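Local coordinates for ferric iron-binding protein HitA (Pseudomonas aeruginosa PAO1, PDB 6IWF) that binds ferric iron and, as a solute-binding protein, probably delivers it for uptake from the periplasm, and is involved in gallium internalization, at residues E145-K154 with D219-S227; M248-A256 with Y264-A272. All blocks are in the same frame, centred on the assembly; numbering follows the deposited sequence.

Overall arrangement
Two ways of fastening a helix to chain that enters or leaves strands of the same mixed sheet can be compared here. Contact 1 (145-154 with 219-227) is buried: helix 141-154 lies along the chain that enters strand 224-231, held by aliphatic packing and one hydrogen bond from a side-chain amide. Contact 2 (248-256 with 264-272) is partly buried, local in sequence and more polar, with a glutamine and an arginine hydrogen-bonded to the backbone of the opposing segment. Strands 224-231 and 264-265 both pair with strand 97-108, and Val-226 CG1 packs on Met-266 SD at 4.3 Å, although the two centres are about 24 Å apart. Contact 1 lies nearer the iron-binding residues than contact 2.

Contact 1. Residues E145-K154 with D219-S227; sequences EQVAAVIKLK and DPGALVTVS
The one direct hydrogen bond across the contact runs from Gln-146 NE2 to Pro-220 O at 2.9 Å, nearly straight at 169°. The acceptor lies in the amide plane, yet the donor stands above the carbonyl plane instead of on a lone pair. The glutamine chain leaves with CG anti to the backbone N (chi1 180°) and bends at chi2, which carries the amide to the loop and brings OE1 to Gly-221 CA, 3.5 Å away. An Asx turn, Gly-221 N to Asp-219 OD2, shapes this loop, and Asp-219 is in turn tied to Ser-121 and Leu-122.

Apolar packing lies beside it. On the Pro-220 ring, Val-150 CG2 meets CB, Lys-154 CE meets CG, and Leu-153 CD1 meets both. Toward the start of the helix segment, both methyls of Leu-223 sit 3.9 Å from Ala-149 CB, and CD2 also rests on Glu-145 O.

At the strand end, Glu-145 reaches out so that OE1 comes within 3.4 Å of the Thr-225 methyl CG2. A water donates to Glu-145 OE1 and accepts from Val-226 N, bridging helix and strand.

This is a helix packed on the loop that leads into a sheet strand, in a periplasmic binding protein fold and near the iron site: the side chains of Glu-60 and Tyr-196, iron ligands although no iron is bound here, lie about 7 Å from those of Glu-145 and Thr-225 respectively.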
loop_
_atom_site.group_PDB
_atom_site.type_symbol
_atom_site.label_atom_id
_atom_site.label_comp_id
_atom_site.label_asym_id
_atom_site.label_seq_id
_atom_site.Cartn_x
_atom_site.Cartn_y
_atom_site.Cartn_z
ATOM N N GLU A 145 -4.724 -7.178 -2.180
ATOM C CA GLU A 145 -3.575 -7.395 -3.054
ATOM C C GLU A 145 -2.855 -8.694 -2.702
ATOM O O GLU A 145 -2.372 -9.399 -3.598
ATOM C CB GLU A 145 -2.614 -6.210 -2.978
ATOM C CG GLU A 145 -2.917 -5.183 -4.052
ATOM C CD GLU A 145 -2.311 -3.837 -3.766
ATOM O OE1 GLU A 145 -1.388 -3.412 -4.502
ATOM O OE2 GLU A 145 -2.761 -3.204 -2.793
ATOM N N GLN A 146 -2.799 -9.037 -1.408
ATOM C CA GLN A 146 -2.216 -10.316 -1.006
ATOM C C GLN A 146 -2.957 -11.474 -1.660
ATOM O O GLN A 146 -2.342 -12.427 -2.147
ATOM C CB GLN A 146 -2.251 -10.466 0.518
ATOM C CG GLN A 146 -1.649 -11.805 1.010
ATOM C CD GLN A 146 -0.145 -11.897 0.711
ATOM O OE1 GLN A 146 0.683 -11.520 1.547
ATOM N NE2 GLN A 146 0.209 -12.396 -0.477
ATOM N N VAL A 147 -4.286 -11.421 -1.658
ATOM C CA VAL A 147 -5.051 -12.502 -2.273
ATOM C C VAL A 147 -4.783 -12.565 -3.770
ATOM O O VAL A 147 -4.608 -13.651 -4.342
ATOM C CB VAL A 147 -6.550 -12.322 -1.971
ATOM C CG1 VAL A 147 -7.375 -13.407 -2.680
ATOM C CG2 VAL A 147 -6.773 -12.372 -0.477
ATOM N N ALA A 148 -4.743 -11.406 -4.430
ATOM C CA ALA A 148 -4.470 -11.387 -5.860
ATOM C C ALA A 148 -3.115 -12.008 -6.160
ATOM O O ALA A 148 -2.954 -12.710 -7.161
ATOM C CB ALA A 148 -4.529 -9.954 -6.401
ATOM N N ALA A 149 -2.130 -11.760 -5.292
ATOM C CA ALA A 149 -0.813 -12.366 -5.473
ATOM C C ALA A 149 -0.875 -13.882 -5.328
ATOM O O ALA A 149 -0.230 -14.604 -6.096
ATOM C CB ALA A 149 0.176 -11.773 -4.469
ATOM N N VAL A 150 -1.647 -14.389 -4.368
ATOM C CA VAL A 150 -1.738 -15.845 -4.227
ATOM C C VAL A 150 -2.398 -16.452 -5.464
ATOM O O VAL A 150 -1.955 -17.487 -5.973
ATOM C CB VAL A 150 -2.467 -16.233 -2.921
ATOM C CG1 VAL A 150 -2.656 -17.756 -2.828
ATOM C CG2 VAL A 150 -1.696 -15.744 -1.697
ATOM N N ILE A 151 -3.459 -15.818 -5.977
ATOM C CA ILE A 151 -4.093 -16.330 -7.197
ATOM C C ILE A 151 -3.092 -16.370 -8.338
ATOM O O ILE A 151 -3.003 -17.360 -9.079
ATOM C CB ILE A 151 -5.311 -15.474 -7.579
ATOM C CG1 ILE A 151 -6.411 -15.647 -6.542
ATOM C CG2 ILE A 151 -5.827 -15.884 -8.975
ATOM C CD1 ILE A 151 -7.562 -14.663 -6.713
ATOM N N LYS A 152 -2.309 -15.298 -8.483
ATOM C CA LYS A 152 -1.383 -15.180 -9.604
ATOM C C LYS A 152 -0.237 -16.182 -9.501
ATOM O O LYS A 152 0.192 -16.754 -10.517
ATOM C CB LYS A 152 -0.857 -13.749 -9.665
ATOM C CG LYS A 152 -1.502 -12.899 -10.732
ATOM C CD LYS A 152 -0.922 -13.258 -12.089
ATOM C CE LYS A 152 -0.952 -12.069 -13.029
ATOM N NZ LYS A 152 -0.010 -12.245 -14.164
ATOM N N LEU A 153 0.268 -16.412 -8.286
ATOM C CA LEU A 153 1.428 -17.268 -8.087
ATOM C C LEU A 153 1.069 -18.736 -7.950
ATOM O O LEU A 153 1.842 -19.597 -8.392
ATOM C CB LEU A 153 2.199 -16.826 -6.837
ATOM C CG LEU A 153 2.758 -15.401 -6.936
ATOM C CD1 LEU A 153 3.192 -14.910 -5.555
ATOM C CD2 LEU A 153 3.914 -15.316 -7.944
ATOM N N LYS A 154 -0.087 -19.042 -7.355
ATOM C CA LYS A 154 -0.443 -20.408 -7.017
ATOM C C LYS A 154 -1.678 -20.913 -7.744
ATOM O O LYS A 154 -1.908 -22.132 -7.765
ATOM C CB LYS A 154 -0.652 -20.540 -5.500
ATOM C CG LYS A 154 0.514 -20.058 -4.684
ATOM C CD LYS A 154 1.723 -20.970 -4.876
ATOM C CE LYS A 154 2.852 -20.577 -3.929
ATOM N NZ LYS A 154 4.112 -21.343 -4.220
ATOM N N ASP A 219 8.224 -15.894 -1.548
ATOM C CA ASP A 219 6.970 -16.326 -0.962
ATOM C C ASP A 219 5.853 -15.345 -1.310
ATOM O O ASP A 219 6.084 -14.138 -1.403
ATOM C CB ASP A 219 7.095 -16.415 0.556
ATOM C CG ASP A 219 5.978 -17.225 1.174
ATOM O OD1 ASP A 219 6.016 -18.467 0.992
ATOM O OD2 ASP A 219 5.071 -16.615 1.817
ATOM N N PRO A 220 4.617 -15.819 -1.480
ATOM C CA PRO A 220 3.530 -14.853 -1.710
ATOM C C PRO A 220 3.408 -13.847 -0.579
ATOM O O PRO A 220 3.029 -12.696 -0.821
ATOM C CB PRO A 220 2.279 -15.737 -1.840
ATOM C CG PRO A 220 2.812 -17.078 -2.290
ATOM C CD PRO A 220 4.151 -17.217 -1.566
ATOM N N GLY A 221 3.773 -14.226 0.642
ATOM C CA GLY A 221 3.679 -13.304 1.749
ATOM C C GLY A 221 4.803 -12.295 1.833
ATOM O O GLY A 221 4.827 -11.519 2.789
ATOM N N ALA A 222 5.740 -12.321 0.873
ATOM C CA ALA A 222 6.806 -11.331 0.740
ATOM C C ALA A 222 6.463 -10.265 -0.306
ATOM O O ALA A 222 7.343 -9.526 -0.759
ATOM C CB ALA A 222 8.128 -12.034 0.394
ATOM N N LEU A 223 5.182 -10.160 -0.660
ATOM C CA LEU A 223 4.705 -9.249 -1.690
ATOM C C LEU A 223 5.106 -7.806 -1.401
ATOM O O LEU A 223 4.954 -7.318 -0.278
ATOM C CB LEU A 223 3.185 -9.354 -1.773
ATOM C CG LEU A 223 2.498 -8.464 -2.797
ATOM C CD1 LEU A 223 2.852 -8.914 -4.209
ATOM C CD2 LEU A 223 0.951 -8.468 -2.566
ATOM N N VAL A 224 5.604 -7.127 -2.432
ATOM C CA VAL A 224 5.851 -5.691 -2.391
ATOM C C VAL A 224 4.775 -5.020 -3.238
ATOM O O VAL A 224 4.493 -5.471 -4.357
ATOM C CB VAL A 224 7.268 -5.364 -2.896
ATOM C CG1 VAL A 224 7.423 -3.868 -3.211
ATOM C CG2 VAL A 224 8.296 -5.837 -1.877
ATOM N N THR A 225 4.175 -3.953 -2.709
ATOM C CA THR A 225 3.167 -3.175 -3.425
ATOM C C THR A 225 3.530 -1.693 -3.387
ATOM O O THR A 225 4.357 -1.251 -2.589
ATOM C CB THR A 225 1.757 -3.367 -2.834
ATOM O OG1 THR A 225 1.742 -2.967 -1.461
ATOM C CG2 THR A 225 1.328 -4.836 -2.925
ATOM N N VAL A 226 2.900 -0.904 -4.257
ATOM C CA VAL A 226 3.252 0.510 -4.377
ATOM C C VAL A 226 2.035 1.382 -4.091
ATOM O O VAL A 226 0.899 1.020 -4.427
ATOM C CB VAL A 226 3.846 0.841 -5.763
ATOM C CG1 VAL A 226 4.920 -0.183 -6.166
ATOM C CG2 VAL A 226 2.768 0.903 -6.811
ATOM N N SER A 227 2.273 2.516 -3.441
ATOM C CA SER A 227 1.320 3.611 -3.419
ATOM C C SER A 227 1.591 4.494 -4.627
ATOM O O SER A 227 2.705 4.540 -5.140
ATOM C CB SER A 227 1.440 4.450 -2.150
ATOM O OG SER A 227 2.618 5.233 -2.188
HETATM O O HOH W 1 1.146 -2.506 -6.173
#

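Contact 2. Residues M248-A256 with Y264-A272; sequences MLSEEGQKA and YPMRKGMQA
Arg-267 and Gln-254 carry the polar exchange, each bonding to backbone of the other segment. The arginine, with CG anti to its own N (chi1 178°) and extended as far as NE, brings NH1 to Leu-249 O at 2.9 Å, in the carbonyl plane and on a lone pair. Glu-251 N stands over one face of the guanidinium, offset toward its rim. In the other direction, Gln-254 OE1 accepts from Arg-267 N at 3.1 Å, nearly straight at 168° but with the N-H coming from above the amide carbonyl plane, and more weakly from Met-266 N. Its NE2 is spent on Met-248 O and on Ile-99 O of strand 97-108, so both ends of the amide are held and its rotation is fixed.

Ser-250 is the N-cap of helix 251-258: its OG accepts from Gly-253 N and is also hydrogen-bonded to Phe-247 O. In the other segment a type II beta turn from Arg-267 to Met-270 brings the Met-270 side chain against the helix.

Around these bonds lies the packing. Met-270 SD rests 3.6 Å from Gln-254 CB, while its CE methyl presses on Lys-255 CG at a tight 3.5 Å and meets Glu-251 CG. Leu-249 CD2 approaches Met-266 CB at 4.3 Å, and the Leu-249 side chain also touches Ile-97 and Ile-99 of strand 97-108.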
loop_
_atom_site.group_PDB
_atom_site.type_symbol
_atom_site.label_atom_id
_atom_site.label_comp_id
_atom_site.label_asym_id
_atom_site.label_seq_id
_atom_site.Cartn_x
_atom_site.Cartn_y
_atom_site.Cartn_z
ATOM N N MET A 248 6.169 15.330 -5.563
ATOM C CA MET A 248 6.092 14.155 -4.699
ATOM C C MET A 248 7.292 13.243 -4.889
ATOM O O MET A 248 7.640 12.487 -3.976
ATOM C CB MET A 248 4.798 13.384 -4.970
ATOM C CG MET A 248 3.539 14.202 -4.746
ATOM S SD MET A 248 2.092 13.177 -5.110
ATOM C CE MET A 248 2.061 12.173 -3.618
ATOM N N LEU A 249 7.915 13.282 -6.067
ATOM C CA LEU A 249 9.063 12.451 -6.403
ATOM C C LEU A 249 10.366 13.241 -6.412
ATOM O O LEU A 249 11.400 12.704 -6.823
ATOM C CB LEU A 249 8.857 11.785 -7.757
ATOM C CG LEU A 249 7.851 10.646 -7.650
ATOM C CD1 LEU A 249 7.263 10.369 -9.016
ATOM C CD2 LEU A 249 8.530 9.406 -7.069
ATOM N N SER A 250 10.333 14.501 -5.996
ATOM C CA SER A 250 11.582 15.204 -5.732
ATOM C C SER A 250 12.224 14.675 -4.449
ATOM O O SER A 250 11.582 14.021 -3.624
ATOM C CB SER A 250 11.345 16.711 -5.612
ATOM O OG SER A 250 10.615 17.034 -4.441
ATOM N N GLU A 251 13.517 14.966 -4.284
ATOM C CA GLU A 251 14.185 14.594 -3.040
ATOM C C GLU A 251 13.462 15.174 -1.827
ATOM O O GLU A 251 13.263 14.483 -0.822
ATOM C CB GLU A 251 15.647 15.047 -3.067
ATOM C CG GLU A 251 16.601 14.060 -2.418
ATOM C CD GLU A 251 17.864 14.722 -1.895
ATOM O OE1 GLU A 251 18.186 14.527 -0.701
ATOM O OE2 GLU A 251 18.536 15.432 -2.679
ATOM N N GLU A 252 13.048 16.440 -1.907
ATOM C CA GLU A 252 12.364 17.066 -0.782
ATOM C C GLU A 252 10.992 16.440 -0.538
ATOM O O GLU A 252 10.597 16.228 0.615
ATOM C CB GLU A 252 12.237 18.567 -1.034
ATOM C CG GLU A 252 11.473 19.317 0.030
ATOM C CD GLU A 252 11.271 20.785 -0.327
ATOM O OE1 GLU A 252 11.837 21.233 -1.349
ATOM O OE2 GLU A 252 10.545 21.480 0.410
ATOM N N GLY A 253 10.245 16.156 -1.605
ATOM C CA GLY A 253 8.924 15.566 -1.431
ATOM C C GLY A 253 8.994 14.152 -0.882
ATOM O O GLY A 253 8.271 13.798 0.052
ATOM N N GLN A 254 9.874 13.329 -1.446
ATOM C CA GLN A 254 10.044 11.975 -0.922
ATOM C C GLN A 254 10.416 12.003 0.556
ATOM O O GLN A 254 9.919 11.193 1.348
ATOM C CB GLN A 254 11.097 11.231 -1.731
ATOM C CG GLN A 254 10.694 10.979 -3.176
ATOM C CD GLN A 254 9.923 9.688 -3.333
ATOM O OE1 GLN A 254 10.514 8.615 -3.418
ATOM N NE2 GLN A 254 8.596 9.784 -3.386
ATOM N N LYS A 255 11.277 12.941 0.957
ATOM C CA LYS A 255 11.657 12.995 2.365
ATOM C C LYS A 255 10.473 13.382 3.242
ATOM O O LYS A 255 10.277 12.800 4.313
ATOM C CB LYS A 255 12.830 13.957 2.557
ATOM C CG LYS A 255 14.120 13.438 1.953
ATOM C CD LYS A 255 15.358 14.031 2.610
ATOM C CE LYS A 255 16.536 13.073 2.497
ATOM N NZ LYS A 255 16.318 11.844 3.318
ATOM N N ALA A 256 9.648 14.334 2.789
ATOM C CA ALA A 256 8.449 14.692 3.542
ATOM C C ALA A 256 7.521 13.496 3.696
ATOM O O ALA A 256 6.980 13.245 4.781
ATOM C CB ALA A 256 7.720 15.844 2.847
ATOM N N TYR A 264 9.479 2.507 1.252
ATOM C CA TYR A 264 10.642 2.602 0.369
ATOM C C TYR A 264 10.399 3.635 -0.717
ATOM O O TYR A 264 9.370 3.578 -1.413
ATOM C CB TYR A 264 10.934 1.250 -0.266
ATOM C CG TYR A 264 11.260 0.172 0.731
ATOM C CD1 TYR A 264 12.575 -0.044 1.136
ATOM C CD2 TYR A 264 10.266 -0.635 1.262
ATOM C CE1 TYR A 264 12.880 -1.042 2.058
ATOM C CE2 TYR A 264 10.567 -1.638 2.175
ATOM C CZ TYR A 264 11.876 -1.827 2.571
ATOM O OH TYR A 264 12.172 -2.818 3.485
ATOM N N PRO A 265 11.309 4.580 -0.926
ATOM C CA PRO A 265 11.068 5.617 -1.935
ATOM C C PRO A 265 11.110 5.058 -3.351
ATOM O O PRO A 265 11.871 4.134 -3.662
ATOM C CB PRO A 265 12.213 6.614 -1.701
ATOM C CG PRO A 265 13.291 5.797 -1.063
ATOM C CD PRO A 265 12.587 4.758 -0.219
ATOM N N MET A 266 10.284 5.641 -4.228
ATOM C CA MET A 266 10.268 5.215 -5.619
ATOM C C MET A 266 11.139 6.082 -6.518
ATOM O O MET A 266 11.438 5.662 -7.636
ATOM C CB MET A 266 8.836 5.182 -6.165
ATOM C CG MET A 266 7.955 4.093 -5.511
ATOM S SD MET A 266 8.280 2.421 -6.106
ATOM C CE MET A 266 9.678 1.874 -5.123
ATOM N N ARG A 267 11.571 7.244 -6.034
ATOM C CA ARG A 267 12.525 8.078 -6.755
ATOM C C ARG A 267 13.830 7.319 -6.926
ATOM O O ARG A 267 14.422 6.859 -5.941
ATOM C CB ARG A 267 12.758 9.377 -5.987
ATOM C CG ARG A 267 13.782 10.304 -6.628
ATOM C CD ARG A 267 14.085 11.482 -5.720
ATOM N NE ARG A 267 15.207 12.273 -6.230
ATOM C CZ ARG A 267 15.130 13.123 -7.252
ATOM N NH1 ARG A 267 13.981 13.309 -7.887
ATOM N NH2 ARG A 267 16.209 13.797 -7.642
ATOM N N LYS A 268 14.253 7.160 -8.182
ATOM C CA LYS A 268 15.478 6.431 -8.478
ATOM C C LYS A 268 16.659 7.062 -7.759
ATOM O O LYS A 268 16.774 8.288 -7.684
ATOM C CB LYS A 268 15.731 6.421 -9.982
ATOM C CG LYS A 268 14.841 5.464 -10.742
ATOM C CD LYS A 268 15.382 5.192 -12.128
ATOM C CE LYS A 268 14.761 6.113 -13.151
ATOM N NZ LYS A 268 14.491 5.399 -14.433
ATOM N N GLY A 269 17.531 6.212 -7.214
ATOM C CA GLY A 269 18.736 6.659 -6.544
ATOM C C GLY A 269 18.547 7.089 -5.110
ATOM O O GLY A 269 19.521 7.497 -4.466
ATOM N N MET A 270 17.331 7.017 -4.589
ATOM C CA MET A 270 17.048 7.371 -3.212
ATOM C C MET A 270 17.006 6.115 -2.348
ATOM O O MET A 270 16.446 5.087 -2.744
ATOM C CB MET A 270 15.724 8.125 -3.128
ATOM C CG MET A 270 15.471 8.738 -1.789
ATOM S SD MET A 270 14.535 10.240 -2.002
ATOM C CE MET A 270 14.893 11.058 -0.454
ATOM N N GLN A 271 17.619 6.196 -1.175
ATOM C CA GLN A 271 17.628 5.082 -0.242
ATOM C C GLN A 271 16.554 5.294 0.813
ATOM O O GLN A 271 16.198 6.428 1.146
ATOM C CB GLN A 271 18.996 4.925 0.432
ATOM C CG GLN A 271 20.184 4.923 -0.535
ATOM C CD GLN A 271 20.269 3.647 -1.359
ATOM O OE1 GLN A 271 20.451 2.554 -0.819
ATOM N NE2 GLN A 271 20.136 3.782 -2.678
ATOM N N ALA A 272 16.033 4.189 1.327
ATOM C CA ALA A 272 15.087 4.261 2.419
ATOM C C ALA A 272 15.812 4.530 3.741
ATOM O O ALA A 272 17.047 4.538 3.820
ATOM C CB ALA A 272 14.280 2.967 2.510
#